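Local coordinates for hypothetical protein XCC279 (Xanthomonas campestris pv. campestris, PDB 4NAV), which probably hydrolyses 3-deoxy-D-manno-octulosonate 8-phosphate to 3-deoxy-D-manno-octulosonate and inorganic phosphate, with magnesium as cofactor, at residues Ala62-Ala67 / Ala168-Val173. Sequence-based numbering, arbitrary orientation.
Sequences AGIHVA and AAQGQV
Ile64 and Gln170 reach toward each other from opposite directions. CD1 of Ile64 sits obliquely above the amide plane of Gln170, over its outer end, 3.5 Å from OE1 and 3.9 Å from NE2. Beyond CG the Gln170 chain is extended (chi2 -172°), which carries the amide out to this methyl. The amide also has polar partners. NE2 donates to the carbonyl oxygens of Ala17 and Val20, and these two bonds chiefly fix the amide beside the buried Ile64. A weak hydrogen bond from Arg21 NH1 to OE1 adds to this. In a second touch, the CB of Ala62 lies 3.7 Å from CG of Gln172. The bend at chi2 (74°) brings CD of Gln172 to 3.9 Å from the same CB. No hydrogen bond crosses between the two segments. Leu167 lies against both Ala62 and Gln172, and Val166 against Ile64. A Schellman motif ends the helix at each side, with Gly63 and Gly171 as the C-prime residues at positive phi. The contact thus joins the turns after the C-terminal ends of helices 50-61 and 158-169. The first turn leads into strand 65-70, in the parallel, Rossmann-like alpha/beta core of the HAD fold, away from the predicted magnesium site.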
loop_
_atom_site.group_PDB
_atom_site.type_symbol
_atom_site.label_atom_id
_atom_site.label_comp_id
_atom_site.label_asym_id
_atom_site.label_seq_id
_atom_site.Cartn_x
_atom_site.Cartn_y
_atom_site.Cartn_z
ATOM N N ALA A 62 2.741 29.478 -8.971
ATOM C CA ALA A 62 3.858 30.374 -8.766
ATOM C C ALA A 62 4.665 30.606 -10.038
ATOM O O ALA A 62 5.787 31.127 -10.002
ATOM C CB ALA A 62 4.752 29.824 -7.709
ATOM N N GLY A 63 4.067 30.303 -11.171
ATOM C CA GLY A 63 4.638 30.745 -12.444
ATOM C C GLY A 63 5.777 29.902 -12.925
ATOM O O GLY A 63 6.500 30.294 -13.838
ATOM N N ILE A 64 5.895 28.724 -12.336
ATOM C CA ILE A 64 6.901 27.785 -12.729
ATOM C C ILE A 64 6.238 26.799 -13.642
ATOM O O ILE A 64 5.225 26.262 -13.279
ATOM C CB ILE A 64 7.468 27.062 -11.499
ATOM C CG1 ILE A 64 8.090 28.081 -10.559
ATOM C CG2 ILE A 64 8.519 26.038 -11.905
ATOM C CD1 ILE A 64 8.449 27.522 -9.205
ATOM N N HIS A 65 6.834 26.537 -14.796
ATOM C CA HIS A 65 6.323 25.526 -15.705
ATOM C C HIS A 65 6.597 24.089 -15.204
ATOM O O HIS A 65 7.696 23.765 -14.776
ATOM C CB HIS A 65 6.900 25.719 -17.100
ATOM C CG HIS A 65 6.556 27.050 -17.706
ATOM N ND1 HIS A 65 7.477 28.074 -17.838
ATOM C CD2 HIS A 65 5.385 27.535 -18.184
ATOM C CE1 HIS A 65 6.893 29.125 -18.380
ATOM N NE2 HIS A 65 5.624 28.824 -18.602
ATOM N N VAL A 66 5.570 23.250 -15.222
ATOM C CA VAL A 66 5.699 21.877 -14.766
ATOM C C VAL A 66 5.443 20.881 -15.893
ATOM O O VAL A 66 4.516 21.026 -16.676
ATOM C CB VAL A 66 4.746 21.601 -13.618
ATOM C CG1 VAL A 66 4.862 20.151 -13.170
ATOM C CG2 VAL A 66 5.065 22.549 -12.461
ATOM N N ALA A 67 6.299 19.880 -15.985
ATOM C CA ALA A 67 6.192 18.902 -17.044
ATOM C C ALA A 67 6.387 17.511 -16.488
ATOM O O ALA A 67 7.222 17.304 -15.610
ATOM C CB ALA A 67 7.228 19.171 -18.101
ATOM N N ALA A 168 9.634 27.601 -1.232
ATOM C CA ALA A 168 10.251 28.326 -0.124
ATOM C C ALA A 168 11.431 29.181 -0.624
ATOM O O ALA A 168 11.589 30.319 -0.229
ATOM C CB ALA A 168 10.735 27.355 0.937
ATOM N N ALA A 169 12.244 28.620 -1.522
ATOM C CA ALA A 169 13.400 29.320 -2.021
ATOM C C ALA A 169 12.993 30.522 -2.836
ATOM O O ALA A 169 13.781 31.456 -3.006
ATOM C CB ALA A 169 14.292 28.408 -2.855
ATOM N N GLN A 170 11.794 30.483 -3.385
ATOM C CA GLN A 170 11.321 31.588 -4.222
ATOM C C GLN A 170 10.342 32.503 -3.499
ATOM O O GLN A 170 9.648 33.266 -4.124
ATOM C CB GLN A 170 10.714 31.020 -5.505
ATOM C CG GLN A 170 11.740 30.304 -6.379
ATOM C CD GLN A 170 11.181 29.900 -7.735
ATOM O OE1 GLN A 170 10.162 30.425 -8.180
ATOM N NE2 GLN A 170 11.904 29.037 -8.432
ATOM N N GLY A 171 10.340 32.428 -2.162
ATOM C CA GLY A 171 9.615 33.375 -1.319
ATOM C C GLY A 171 8.105 33.317 -1.485
ATOM O O GLY A 171 7.376 34.281 -1.197
ATOM N N GLN A 172 7.632 32.138 -1.810
ATOM C CA GLN A 172 6.280 31.984 -2.175
ATOM C C GLN A 172 5.326 31.492 -1.068
ATOM O O GLN A 172 4.081 31.518 -1.256
ATOM C CB GLN A 172 6.265 31.014 -3.332
ATOM C CG GLN A 172 5.342 31.451 -4.416
ATOM C CD GLN A 172 5.833 32.610 -5.238
ATOM O OE1 GLN A 172 6.821 33.241 -4.934
ATOM N NE2 GLN A 172 5.079 32.934 -6.260
ATOM N N VAL A 173 5.867 31.069 0.079
ATOM C CA VAL A 173 5.064 30.279 1.011
ATOM C C VAL A 173 4.048 31.174 1.736
ATOM O O VAL A 173 2.853 30.872 1.774
ATOM C CB VAL A 173 5.859 29.204 1.843
ATOM C CG1 VAL A 173 7.328 29.481 1.982
ATOM C CG2 VAL A 173 5.271 28.965 3.221
#